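Local coordinates for protein probable phenazine-specific methyltransferase (PDB 2IP2) that transfers a methyl group from S-adenosyl-L-methionine to phenazine-1-carboxylate, a step in making the blue virulence pigment pyocyanin, at residues A[157-162]-A[321-326]; A[179-184]-A[238-243]; A[253-258]-A[306-311]; A[317-322]-A[327-332]. All coordinates share one frame; numbering follows the deposited sequence. Where two conformers were deposited one is given.

Contact 1 of 4, residues A[157-162]-A[321-326]; sequences FHEIPR and DLPMET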
loop_
_atom_site.group_PDB
_atom_site.type_symbol
_atom_site.label_atom_id
_atom_site.label_comp_id
_atom_site.label_asym_id
_atom_site.label_seq_id
_atom_site.Cartn_x
_atom_site.Cartn_y
_atom_site.Cartn_z
ATOM N N PHE A 157 -12.989 -11.222 18.882
ATOM C CA PHE A 157 -14.141 -11.709 19.660
ATOM C C PHE A 157 -13.949 -13.147 20.136
ATOM O O PHE A 157 -14.430 -13.475 21.200
ATOM C CB PHE A 157 -15.451 -11.641 18.858
ATOM C CG PHE A 157 -15.986 -10.224 18.634
ATOM C CD1 PHE A 157 -15.465 -9.115 19.317
ATOM C CD2 PHE A 157 -17.023 -10.016 17.716
ATOM C CE1 PHE A 157 -15.991 -7.806 19.088
ATOM C CE2 PHE A 157 -17.545 -8.732 17.490
ATOM C CZ PHE A 157 -17.020 -7.624 18.173
ATOM N N HIS A 158 -13.309 -14.005 19.330
ATOM C CA HIS A 158 -13.141 -15.402 19.699
ATOM C C HIS A 158 -12.154 -15.556 20.838
ATOM O O HIS A 158 -12.222 -16.554 21.582
ATOM C CB HIS A 158 -12.722 -16.282 18.507
ATOM C CG HIS A 158 -13.802 -16.463 17.480
ATOM N ND1 HIS A 158 -15.090 -16.833 17.804
ATOM C CD2 HIS A 158 -13.781 -16.331 16.132
ATOM C CE1 HIS A 158 -15.817 -16.923 16.706
ATOM N NE2 HIS A 158 -15.050 -16.609 15.677
ATOM N N GLU A 159 -11.236 -14.592 20.974
ATOM C CA GLU A 159 -10.321 -14.560 22.143
ATOM C C GLU A 159 -11.019 -14.206 23.428
ATOM O O GLU A 159 -10.573 -14.632 24.482
ATOM C CB GLU A 159 -9.163 -13.580 21.987
ATOM C CG GLU A 159 -7.919 -14.176 21.308
ATOM C CD GLU A 159 -7.358 -15.395 22.026
ATOM O OE1 GLU A 159 -6.792 -15.294 23.162
ATOM O OE2 GLU A 159 -7.500 -16.479 21.431
ATOM N N ILE A 160 -12.091 -13.426 23.359
ATOM C CA ILE A 160 -12.719 -12.923 24.591
ATOM C C ILE A 160 -13.135 -14.038 25.592
ATOM O O ILE A 160 -12.718 -14.025 26.775
ATOM C CB ILE A 160 -13.827 -11.866 24.288
ATOM C CG1 ILE A 160 -13.140 -10.557 23.891
ATOM C CG2 ILE A 160 -14.707 -11.581 25.513
ATOM C CD1 ILE A 160 -14.047 -9.576 23.266
ATOM N N PRO A 161 -13.939 -15.019 25.138
ATOM C CA PRO A 161 -14.319 -16.093 26.066
ATOM C C PRO A 161 -13.175 -17.046 26.435
ATOM O O PRO A 161 -13.393 -17.936 27.285
ATOM C CB PRO A 161 -15.395 -16.849 25.302
ATOM C CG PRO A 161 -15.030 -16.609 23.837
ATOM C CD PRO A 161 -14.562 -15.192 23.808
ATOM N N ARG A 162 -12.013 -16.914 25.778
ATOM C CA ARG A 162 -10.785 -17.618 26.209
ATOM C C ARG A 162 -10.084 -16.833 27.314
ATOM O O ARG A 162 -9.407 -17.427 28.146
ATOM C CB ARG A 162 -9.789 -17.854 25.057
ATOM C CG ARG A 162 -10.295 -18.750 23.905
ATOM C CD ARG A 162 -9.227 -18.992 22.799
ATOM N NE ARG A 162 -9.841 -19.480 21.553
ATOM C CZ ARG A 162 -9.854 -18.818 20.383
ATOM N NH1 ARG A 162 -9.250 -17.634 20.256
ATOM N NH2 ARG A 162 -10.468 -19.344 19.321
ATOM N N ASP A 321 -4.052 -6.938 25.115
ATOM C CA ASP A 321 -3.970 -6.687 23.681
ATOM C C ASP A 321 -4.557 -7.835 22.914
ATOM O O ASP A 321 -4.046 -8.974 22.987
ATOM C CB ASP A 321 -2.516 -6.479 23.246
ATOM C CG ASP A 321 -1.926 -5.179 23.780
ATOM O OD1 ASP A 321 -2.701 -4.353 24.281
ATOM O OD2 ASP A 321 -0.700 -4.977 23.679
ATOM N N LEU A 322 -5.625 -7.546 22.177
ATOM C CA LEU A 322 -6.298 -8.556 21.331
ATOM C C LEU A 322 -5.848 -8.445 19.861
ATOM O O LEU A 322 -5.175 -7.484 19.486
ATOM C CB LEU A 322 -7.840 -8.427 21.443
ATOM C CG LEU A 322 -8.605 -8.430 22.775
ATOM C CD1 LEU A 322 -10.077 -8.013 22.477
ATOM C CD2 LEU A 322 -8.573 -9.816 23.444
ATOM N N PRO A 323 -6.213 -9.433 19.011
ATOM C CA PRO A 323 -5.869 -9.293 17.587
ATOM C C PRO A 323 -6.396 -8.029 16.919
ATOM O O PRO A 323 -7.395 -7.437 17.370
ATOM C CB PRO A 323 -6.508 -10.548 16.929
ATOM C CG PRO A 323 -6.643 -11.537 18.024
ATOM C CD PRO A 323 -6.884 -10.719 19.303
ATOM N N MET A 324 -5.709 -7.648 15.830
ATOM C CA MET A 324 -6.063 -6.536 14.968
ATOM C C MET A 324 -6.178 -5.240 15.734
ATOM O O MET A 324 -7.189 -4.526 15.629
ATOM C CB MET A 324 -7.346 -6.843 14.213
ATOM C CG MET A 324 -7.404 -8.311 13.826
ATOM S SD MET A 324 -8.227 -8.539 12.267
ATOM C CE MET A 324 -8.053 -6.871 11.552
ATOM N N GLU A 325 -5.136 -4.964 16.529
ATOM C CA GLU A 325 -4.988 -3.704 17.234
ATOM C C GLU A 325 -6.188 -3.351 18.142
ATOM O O GLU A 325 -6.472 -2.177 18.357
ATOM C CB GLU A 325 -4.641 -2.541 16.260
ATOM C CG GLU A 325 -3.288 -2.664 15.520
ATOM C CD GLU A 325 -2.065 -2.662 16.446
ATOM O OE1 GLU A 325 -2.121 -2.007 17.507
ATOM O OE2 GLU A 325 -1.051 -3.302 16.102
ATOM N N THR A 326 -6.853 -4.354 18.722
ATOM C CA THR A 326 -7.995 -4.024 19.611
ATOM C C THR A 326 -7.607 -4.289 21.058
ATOM O O THR A 326 -6.708 -5.076 21.326
ATOM C CB THR A 326 -9.331 -4.757 19.248
ATOM O OG1 THR A 326 -10.177 -4.904 20.415
ATOM C CG2 THR A 326 -9.082 -6.095 18.696
#

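Contact 2 of 4, residues A[179-184]-A[238-243]; sequences GELTKA and LLSRII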
loop_
_atom_site.group_PDB
_atom_site.type_symbol
_atom_site.label_atom_id
_atom_site.label_comp_id
_atom_site.label_asym_id
_atom_site.label_seq_id
_atom_site.Cartn_x
_atom_site.Cartn_y
_atom_site.Cartn_z
ATOM N N GLY A 179 -24.767 -8.788 16.454
ATOM C CA GLY A 179 -24.635 -9.810 17.489
ATOM C C GLY A 179 -23.447 -10.741 17.441
ATOM O O GLY A 179 -23.471 -11.801 18.073
ATOM N N GLU A 180 -22.389 -10.383 16.707
ATOM C CA GLU A 180 -21.275 -11.334 16.557
ATOM C C GLU A 180 -20.559 -11.668 17.859
ATOM O O GLU A 180 -20.115 -12.795 18.041
ATOM C CB GLU A 180 -20.261 -10.840 15.503
ATOM C CG GLU A 180 -20.861 -10.854 14.070
ATOM C CD GLU A 180 -21.138 -12.287 13.542
ATOM O OE1 GLU A 180 -20.270 -13.170 13.682
ATOM O OE2 GLU A 180 -22.189 -12.517 12.925
ATOM N N LEU A 181 -20.428 -10.680 18.745
ATOM C CA LEU A 181 -19.759 -10.901 20.038
ATOM C C LEU A 181 -20.543 -11.871 20.919
ATOM O O LEU A 181 -19.992 -12.867 21.454
ATOM C CB LEU A 181 -19.524 -9.568 20.767
ATOM C CG LEU A 181 -18.919 -9.602 22.169
ATOM C CD1 LEU A 181 -17.645 -10.508 22.279
ATOM C CD2 LEU A 181 -18.639 -8.161 22.680
ATOM N N THR A 182 -21.841 -11.621 21.015
ATOM C CA THR A 182 -22.733 -12.538 21.737
ATOM C C THR A 182 -22.632 -13.956 21.144
ATOM O O THR A 182 -22.483 -14.937 21.883
ATOM C CB THR A 182 -24.177 -12.012 21.669
ATOM O OG1 THR A 182 -24.261 -10.817 22.474
ATOM C CG2 THR A 182 -25.169 -13.037 22.214
ATOM N N LYS A 183 -22.665 -14.057 19.816
ATOM C CA LYS A 183 -22.600 -15.372 19.196
ATOM C C LYS A 183 -21.258 -16.079 19.453
ATOM O O LYS A 183 -21.260 -17.253 19.790
ATOM C CB LYS A 183 -22.914 -15.270 17.706
ATOM C CG LYS A 183 -22.505 -16.479 16.895
ATOM C CD LYS A 183 -22.408 -16.059 15.451
ATOM C CE LYS A 183 -23.789 -15.741 14.906
ATOM N NZ LYS A 183 -24.311 -16.910 14.114
ATOM N N ALA A 184 -20.129 -15.361 19.314
ATOM C CA ALA A 184 -18.801 -15.879 19.671
ATOM C C ALA A 184 -18.798 -16.414 21.125
ATOM O O ALA A 184 -18.332 -17.553 21.404
ATOM C CB ALA A 184 -17.719 -14.794 19.481
ATOM N N LEU A 238 -20.475 -6.050 28.427
ATOM C CA LEU A 238 -19.551 -5.910 27.275
ATOM C C LEU A 238 -19.932 -4.638 26.569
ATOM O O LEU A 238 -21.101 -4.469 26.179
ATOM C CB LEU A 238 -19.803 -7.093 26.357
ATOM C CG LEU A 238 -19.583 -8.460 26.986
ATOM C CD1 LEU A 238 -20.387 -9.493 26.183
ATOM C CD2 LEU A 238 -18.109 -8.780 27.209
ATOM N N LEU A 239 -18.949 -3.741 26.403
ATOM C CA LEU A 239 -19.076 -2.457 25.739
ATOM C C LEU A 239 -18.120 -2.496 24.533
ATOM O O LEU A 239 -16.968 -2.116 24.659
ATOM C CB LEU A 239 -18.655 -1.302 26.712
ATOM C CG LEU A 239 -19.765 -0.719 27.607
ATOM C CD1 LEU A 239 -20.564 -1.815 28.328
ATOM C CD2 LEU A 239 -19.208 0.329 28.622
ATOM N N SER A 240 -18.595 -3.040 23.405
ATOM C CA SER A 240 -17.716 -3.323 22.264
ATOM C C SER A 240 -17.955 -2.254 21.239
ATOM O O SER A 240 -19.089 -2.091 20.743
ATOM C CB SER A 240 -18.015 -4.711 21.680
ATOM O OG SER A 240 -17.323 -4.969 20.452
ATOM N N ARG A 241 -16.901 -1.510 20.933
ATOM C CA ARG A 241 -16.984 -0.457 19.932
ATOM C C ARG A 241 -18.187 0.454 20.180
ATOM O O ARG A 241 -18.901 0.787 19.248
ATOM C CB ARG A 241 -17.080 -1.074 18.527
ATOM C CG ARG A 241 -15.878 -1.875 18.153
ATOM C CD ARG A 241 -15.750 -2.013 16.624
ATOM N NE ARG A 241 -16.143 -3.341 16.125
ATOM C CZ ARG A 241 -15.385 -4.437 16.223
ATOM N NH1 ARG A 241 -14.195 -4.374 16.823
ATOM N NH2 ARG A 241 -15.809 -5.607 15.726
ATOM N N ILE A 242 -18.421 0.812 21.441
ATOM C CA ILE A 242 -19.564 1.629 21.791
ATOM C C ILE A 242 -19.123 2.965 22.415
ATOM O O ILE A 242 -19.671 3.992 22.105
ATOM C CB ILE A 242 -20.630 0.830 22.621
ATOM C CG1 ILE A 242 -22.044 1.382 22.374
ATOM C CG2 ILE A 242 -20.272 0.786 24.097
ATOM C CD1 ILE A 242 -22.702 1.004 20.999
ATOM N N ILE A 243 -18.134 2.944 23.280
ATOM C CA ILE A 243 -17.680 4.159 23.942
ATOM C C ILE A 243 -17.078 5.174 22.939
ATOM O O ILE A 243 -17.332 6.393 23.033
ATOM C CB ILE A 243 -16.702 3.792 25.089
ATOM C CG1 ILE A 243 -17.476 3.173 26.257
ATOM C CG2 ILE A 243 -15.857 4.991 25.553
ATOM C CD1 ILE A 243 -18.557 4.082 26.867
#

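Contact 3 of 4, residues A[253-258]-A[306-311]; sequences RLLGNC and VDLLGR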
loop_
_atom_site.group_PDB
_atom_site.type_symbol
_atom_site.label_atom_id
_atom_site.label_comp_id
_atom_site.label_asym_id
_atom_site.label_seq_id
_atom_site.Cartn_x
_atom_site.Cartn_y
_atom_site.Cartn_z
ATOM N N ARG A 253 -23.285 8.534 31.522
ATOM C CA ARG A 253 -24.619 7.939 31.723
ATOM C C ARG A 253 -24.564 6.413 31.534
ATOM O O ARG A 253 -25.078 5.675 32.358
ATOM C CB ARG A 253 -25.709 8.503 30.814
ATOM C CG ARG A 253 -26.068 10.010 30.976
ATOM C CD ARG A 253 -27.445 10.336 30.331
ATOM N NE ARG A 253 -28.525 9.570 30.964
ATOM C CZ ARG A 253 -29.164 9.933 32.083
ATOM N NH1 ARG A 253 -28.866 11.085 32.688
ATOM N NH2 ARG A 253 -30.120 9.153 32.579
ATOM N N LEU A 254 -23.887 5.954 30.483
ATOM C CA LEU A 254 -23.820 4.517 30.201
ATOM C C LEU A 254 -23.096 3.776 31.345
ATOM O O LEU A 254 -23.571 2.762 31.890
ATOM C CB LEU A 254 -23.083 4.291 28.850
ATOM C CG LEU A 254 -22.851 2.830 28.533
ATOM C CD1 LEU A 254 -24.194 2.164 28.233
ATOM C CD2 LEU A 254 -21.912 2.764 27.310
ATOM N N LEU A 255 -21.948 4.290 31.716
ATOM C CA LEU A 255 -21.140 3.667 32.734
ATOM C C LEU A 255 -21.866 3.583 34.081
ATOM O O LEU A 255 -21.732 2.582 34.795
ATOM C CB LEU A 255 -19.794 4.369 32.872
ATOM C CG LEU A 255 -18.848 4.176 31.670
ATOM C CD1 LEU A 255 -17.649 5.104 31.810
ATOM C CD2 LEU A 255 -18.425 2.727 31.564
ATOM N N GLY A 256 -22.624 4.633 34.403
ATOM C CA GLY A 256 -23.459 4.664 35.632
ATOM C C GLY A 256 -24.598 3.666 35.573
ATOM O O GLY A 256 -24.896 2.953 36.566
ATOM N N ASN A 257 -25.236 3.603 34.399
ATOM C CA ASN A 257 -26.234 2.548 34.100
ATOM C C ASN A 257 -25.694 1.144 34.349
ATOM O O ASN A 257 -26.319 0.335 35.060
ATOM C CB ASN A 257 -26.808 2.707 32.686
ATOM C CG ASN A 257 -27.748 3.900 32.565
ATOM O OD1 ASN A 257 -28.199 4.471 33.584
ATOM N ND2 ASN A 257 -28.004 4.321 31.334
ATOM N N CYS A 258 -24.519 0.862 33.797
ATOM C CA CYS A 258 -23.845 -0.404 34.080
ATOM C C CYS A 258 -23.523 -0.598 35.585
ATOM O O CYS A 258 -23.793 -1.656 36.127
ATOM C CB CYS A 258 -22.565 -0.535 33.240
ATOM S SG CYS A 258 -22.950 -0.573 31.439
ATOM N N VAL A 306 -9.125 4.696 30.397
ATOM C CA VAL A 306 -8.917 4.362 31.802
ATOM C C VAL A 306 -9.453 5.498 32.697
ATOM O O VAL A 306 -10.214 5.231 33.662
ATOM C CB VAL A 306 -7.425 4.049 32.041
ATOM C CG1 VAL A 306 -7.073 4.059 33.516
ATOM C CG2 VAL A 306 -7.016 2.676 31.372
ATOM N N ASP A 307 -9.113 6.746 32.354
ATOM C CA ASP A 307 -9.576 7.918 33.125
ATOM C C ASP A 307 -11.098 8.116 33.070
ATOM O O ASP A 307 -11.726 8.545 34.037
ATOM C CB ASP A 307 -8.908 9.195 32.624
ATOM C CG ASP A 307 -7.471 9.288 33.018
ATOM O OD1 ASP A 307 -7.013 8.439 33.822
ATOM O OD2 ASP A 307 -6.794 10.194 32.474
ATOM N N LEU A 308 -11.684 7.806 31.919
ATOM C CA LEU A 308 -13.119 7.904 31.738
ATOM C C LEU A 308 -13.807 6.855 32.596
ATOM O O LEU A 308 -14.844 7.143 33.245
ATOM C CB LEU A 308 -13.490 7.773 30.254
ATOM C CG LEU A 308 -14.990 7.736 29.919
ATOM C CD1 LEU A 308 -15.795 8.955 30.402
ATOM C CD2 LEU A 308 -15.214 7.520 28.396
ATOM N N LEU A 309 -13.226 5.656 32.621
ATOM C CA LEU A 309 -13.726 4.539 33.466
ATOM C C LEU A 309 -13.752 4.932 34.940
ATOM O O LEU A 309 -14.786 4.764 35.598
ATOM C CB LEU A 309 -12.898 3.273 33.287
ATOM C CG LEU A 309 -13.229 2.537 31.953
ATOM C CD1 LEU A 309 -12.291 1.342 31.773
ATOM C CD2 LEU A 309 -14.673 2.085 31.924
ATOM N N GLY A 310 -12.622 5.462 35.429
ATOM C CA GLY A 310 -12.511 5.994 36.799
ATOM C C GLY A 310 -13.560 7.049 37.096
ATOM O O GLY A 310 -14.170 7.008 38.164
ATOM N N ARG A 311 -13.799 7.967 36.153
ATOM C CA ARG A 311 -14.776 9.047 36.326
ATOM C C ARG A 311 -16.158 8.405 36.478
ATOM O O ARG A 311 -17.037 8.919 37.192
ATOM C CB ARG A 311 -14.749 9.946 35.105
ATOM C CG ARG A 311 -14.627 11.443 35.349
ATOM C CD ARG A 311 -13.500 12.066 34.544
ATOM N NE ARG A 311 -13.690 12.039 33.086
ATOM C CZ ARG A 311 -12.707 11.800 32.210
ATOM N NH1 ARG A 311 -11.468 11.531 32.629
ATOM N NH2 ARG A 311 -12.966 11.835 30.914
#

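Contact 4 of 4, residues A[317-322]-A[327-332]; sequences ERIVDL and RMIVAA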
loop_
_atom_site.group_PDB
_atom_site.type_symbol
_atom_site.label_atom_id
_atom_site.label_comp_id
_atom_site.label_asym_id
_atom_site.label_seq_id
_atom_site.Cartn_x
_atom_site.Cartn_y
_atom_site.Cartn_z
ATOM N N GLU A 317 -8.874 -3.442 36.109
ATOM C CA GLU A 317 -8.291 -4.667 36.641
ATOM C C GLU A 317 -7.251 -5.273 35.696
ATOM O O GLU A 317 -6.235 -5.839 36.118
ATOM C CB GLU A 317 -9.397 -5.687 36.859
ATOM C CG GLU A 317 -8.895 -7.124 36.965
ATOM C CD GLU A 317 -9.999 -8.134 36.848
ATOM O OE1 GLU A 317 -11.102 -7.862 37.388
ATOM O OE2 GLU A 317 -9.772 -9.184 36.196
ATOM N N ARG A 318 -7.516 -5.168 34.396
ATOM C CA ARG A 318 -6.680 -5.836 33.418
ATOM C C ARG A 318 -6.761 -5.082 32.136
ATOM O O ARG A 318 -7.845 -4.633 31.781
ATOM C CB ARG A 318 -7.311 -7.174 33.079
ATOM C CG ARG A 318 -6.618 -8.333 33.493
ATOM C CD ARG A 318 -7.569 -9.477 33.264
ATOM N NE ARG A 318 -7.039 -10.353 32.242
ATOM C CZ ARG A 318 -7.622 -11.473 31.871
ATOM N NH1 ARG A 318 -8.761 -11.845 32.437
ATOM N NH2 ARG A 318 -7.044 -12.209 30.938
ATOM N N ILE A 319 -5.648 -5.011 31.404
ATOM C CA ILE A 319 -5.696 -4.570 30.011
ATOM C C ILE A 319 -5.051 -5.645 29.185
ATOM O O ILE A 319 -3.909 -6.048 29.480
ATOM C CB ILE A 319 -4.944 -3.224 29.808
ATOM C CG1 ILE A 319 -5.536 -2.156 30.731
ATOM C CG2 ILE A 319 -4.968 -2.770 28.312
ATOM C CD1 ILE A 319 -4.757 -0.829 30.705
ATOM N N VAL A 320 -5.740 -6.100 28.135
ATOM C CA VAL A 320 -5.196 -7.168 27.278
ATOM C C VAL A 320 -5.164 -6.700 25.817
ATOM O O VAL A 320 -6.152 -6.126 25.338
ATOM C CB VAL A 320 -6.059 -8.475 27.409
ATOM C CG1 VAL A 320 -5.580 -9.615 26.445
ATOM C CG2 VAL A 320 -6.103 -8.975 28.830
ATOM N N ASP A 321 -4.052 -6.938 25.115
ATOM C CA ASP A 321 -3.970 -6.687 23.681
ATOM C C ASP A 321 -4.557 -7.835 22.914
ATOM O O ASP A 321 -4.046 -8.974 22.987
ATOM C CB ASP A 321 -2.516 -6.479 23.246
ATOM C CG ASP A 321 -1.926 -5.179 23.780
ATOM O OD1 ASP A 321 -2.701 -4.353 24.281
ATOM O OD2 ASP A 321 -0.700 -4.977 23.679
ATOM N N LEU A 322 -5.625 -7.546 22.177
ATOM C CA LEU A 322 -6.298 -8.556 21.331
ATOM C C LEU A 322 -5.848 -8.445 19.861
ATOM O O LEU A 322 -5.175 -7.484 19.486
ATOM C CB LEU A 322 -7.840 -8.427 21.443
ATOM C CG LEU A 322 -8.605 -8.430 22.775
ATOM C CD1 LEU A 322 -10.077 -8.013 22.477
ATOM C CD2 LEU A 322 -8.573 -9.816 23.444
ATOM N N ARG A 327 -8.250 -3.590 21.977
ATOM C CA ARG A 327 -7.859 -3.704 23.385
ATOM C C ARG A 327 -9.023 -4.265 24.134
ATOM O O ARG A 327 -10.177 -3.965 23.793
ATOM C CB ARG A 327 -7.598 -2.344 23.965
ATOM C CG ARG A 327 -6.366 -2.299 24.789
ATOM C CD ARG A 327 -5.394 -1.376 24.069
ATOM N NE ARG A 327 -4.043 -1.908 24.041
ATOM C CZ ARG A 327 -2.999 -1.253 23.533
ATOM N NH1 ARG A 327 -3.132 -0.031 23.020
ATOM N NH2 ARG A 327 -1.820 -1.823 23.554
ATOM N N MET A 328 -8.735 -5.012 25.197
ATOM C CA MET A 328 -9.816 -5.447 26.095
ATOM C C MET A 328 -9.462 -4.833 27.438
ATOM O O MET A 328 -8.391 -5.113 27.958
ATOM C CB MET A 328 -9.882 -6.967 26.223
ATOM C CG MET A 328 -11.001 -7.434 27.243
ATOM S SD MET A 328 -11.097 -9.238 27.405
ATOM C CE MET A 328 -9.666 -9.527 28.455
ATOM N N ILE A 329 -10.333 -3.986 27.955
ATOM C CA ILE A 329 -10.103 -3.340 29.275
ATOM C C ILE A 329 -11.185 -3.873 30.242
ATOM O O ILE A 329 -12.375 -3.594 30.047
ATOM C CB ILE A 329 -10.147 -1.816 29.148
ATOM C CG1 ILE A 329 -9.006 -1.309 28.215
ATOM C CG2 ILE A 329 -10.034 -1.129 30.520
ATOM C CD1 ILE A 329 -9.248 0.127 27.665
ATOM N N VAL A 330 -10.754 -4.628 31.272
ATOM C CA VAL A 330 -11.681 -5.146 32.284
ATOM C C VAL A 330 -11.654 -4.228 33.531
ATOM O O VAL A 330 -10.569 -3.895 34.049
ATOM C CB VAL A 330 -11.406 -6.624 32.633
ATOM C CG1 VAL A 330 -12.512 -7.155 33.583
ATOM C CG2 VAL A 330 -11.377 -7.482 31.357
ATOM N N ALA A 331 -12.825 -3.783 33.984
ATOM C CA ALA A 331 -12.861 -2.924 35.166
ATOM C C ALA A 331 -13.925 -3.464 36.135
ATOM O O ALA A 331 -14.923 -4.061 35.707
ATOM C CB ALA A 331 -13.138 -1.478 34.784
ATOM N N ALA A 332 -13.665 -3.308 37.433
ATOM C CA ALA A 332 -14.685 -3.608 38.477
ATOM C C ALA A 332 -15.133 -2.332 39.163
ATOM O O ALA A 332 -14.545 -1.252 38.991
ATOM C CB ALA A 332 -14.165 -4.612 39.490
#

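Contact 1 of 4, residues A[157-162]-A[321-326]
The backbones of 157-162 and 321-326 come closest at Glu159 and Leu322, whose CA atoms are 7.3 Å apart, a separation that only side chains can bridge. Leu322 does most of the bridging. Its CG lies opposite the carbonyl carbon (chi1 -53°), which carries both methyls to the helix: CD2 meets Glu159 CB at 4.1 Å, and CD1 lies 4.2 Å from Ile160 CG1. A branched leucine suits the place because each methyl finds a different helical residue. The helix belongs to the Rossmann-like methyltransferase domain, and Leu322 lies where strand 314-322 leads into the turn of the C-terminal beta hairpin; Ile271 of strand 267-272, two places in across the sheet, packs on both Leu322 and Ile160. Beyond the leucine, Pro323 presents its ring, with CD 4.1 Å from Glu159 CG, and the two side chains cross at about a right angle. Glu159 thus gives this apolar surface its CB and CG methylenes, while a bend at chi2 (-58°) takes its carboxylate away from the hairpin. Across the turn, Leu322 N donates to Thr326 O over 2.8 Å.

Contact 2 of 4, residues A[179-184]-A[238-243]
Leu181 pushes one methyl, CD2, between two residues of strand 236-240, and this branch makes every close approach to the segment 238-243. The tighter of its contacts is with Ser240 CB at 3.6 Å; the other is with Leu238 CB at 4.0 Å, and Leu238 CD1 closes in to 4.1 Å. The two leucine side chains cross obliquely. With CG anti to the backbone N (chi1 176°), CD2 is held out toward the strand, where the nearest CA atoms, those of Leu181 and Ser240, are 8.2 Å apart.

Alternation along the strand explains the partners: Leu238 and Ser240 direct their CB atoms to the helix, whereas Leu239 between them points the other way. Serine fits beside the leucine because its short side chain leaves CB open to the methyl, while OG, 4.1 Å from Leu181 CD2, turns toward Phe157. Gly179 occupies the N-cap position, and its backbone angles, with phi at 95°, would press a CB against the preceding carbonyl oxygen. Helix bonding follows at once, Lys183 N donating to Gly179 O. Arg241, just past the strand, is a predicted S-adenosyl-L-methionine-binding residue, consistent with the cofactor lying at the strand ends as in other class I methyltransferases.

Strand 236-240 runs parallel between strands 170-174 and 267-272, and Leu181 also touches Asp173 and Ile271 on them. Helix 154-163 closes the same side, with Ile160 against Leu181 and Phe157 against Ser240.

Contact 3 of 4, residues A[253-258]-A[306-311]
Apolar contacts carry this meeting of helices, and Leu255 supplies the whole of one side of it. Its CB is directed at the helix 302-311, and its two methyls divide the work. CD2 meets CD2 of Leu309 at 3.8 Å, methyl against methyl, with the side chains at about a right angle. CD1 goes to Leu308 instead, lying 4.2 Å from CG and 3.8 Å from the backbone O. Leu309 starts out directed away from Leu255, but with its CG opposite the carbonyl carbon (chi1 -76°) the end of the chain comes back to the contact. The closest CA atoms, those of Leu255 and Leu309, are 7.5 Å apart, a gap filled by leucine methyls, with the backbone O of Leu308 as the one polar atom they touch across it.

Backbone hydrogen bonds stay inside each helix: Asn257 N donates to Arg253 O, and Gly310 N to Val306 O.

Arg311 adds a polar tie. It lays its guanidinium over Leu308 CA, which sits 3.9 Å above the centre of the plane, and its NH2 forms a salt bridge with Glu248 at the start of the facing helix 248-261. Arg253 and Asn257 lie on the far side of that helix, where they bond to Leu227 O and Met226 O respectively.

Leu255 rests on Leu239 of strand 236-240 and Leu309 on Val270 of strand 267-272, so the pair covers one face of the central sheet, as helices do in an alpha/beta Rossmann-like methyltransferase fold.

Contact 4 of 4, residues A[317-322]-A[327-332]
A beta hairpin, strands 314-322 and 326-333, ends the chain and closes one edge of the seven-stranded mixed class I methyltransferase sheet (order 3-2-1-4-5-7-6), in which 326-333 runs against the others. Its segments 317-322 and 327-332 run at 167° to each other with their axes 4.8 Å apart. Val320 and Met328 form a hydrogen-bonded pair with both backbone bonds at 2.8 Å and both donors in the carbonyl plane of their acceptors. Further along, Val330 N donates to Arg318 O, and Val330 O receives Glu317 N at 2.7 Å and, more weakly, Arg318 N; two residues facing one make a classic beta bulge. The carboxylate of Glu317 pairs with Arg267 of strand 267-272, on the far side of 326-333.

On the face of Val320, Met328 and Val330, the thioether chain bends at chi3 (77°) and lays its CE 3.6 Å from Val320 CG2. The same methyl covers one face of the Arg318 guanidinium, and Leu322 CD1 packs on Met328 CB. Flexible methionine suits a place with such varied neighbours beside helix 154-163.

The other face carries Ile319, whose CG2 touches Arg327 CG at 3.8 Å, and a salt bridge. Arg327 bends at chi2 and chi3 to present its side edge to Asp321, and NE and NH2 both donate to OD1, each at 2.8 Å, from the same face of a carboxylate turned 49° from the guanidinium plane.

Overall arrangement
All four contacts belong to the methyltransferase domain and its central sheet. Contacts 2 and 3 are buried and lie about 17 Å apart between centres; they meet through Leu239 and Ile243, which pack against Leu254, Leu255 and Leu308. Contacts 1 and 4 are only partly buried and share Asp321 and Leu322 of strand 314-322. Contact 1 also joins contact 2, since Phe157 touches Ser240 and Arg241, bringing it near the predicted cofactor site, whereas contact 3 lies away from it. Leu309 packs on Ile329, tying contact 3 to contact 4. Helix contacts rely on leucine methyls; the hairpin adds backbone hydrogen bonds and an ion pair at the sheet's edge.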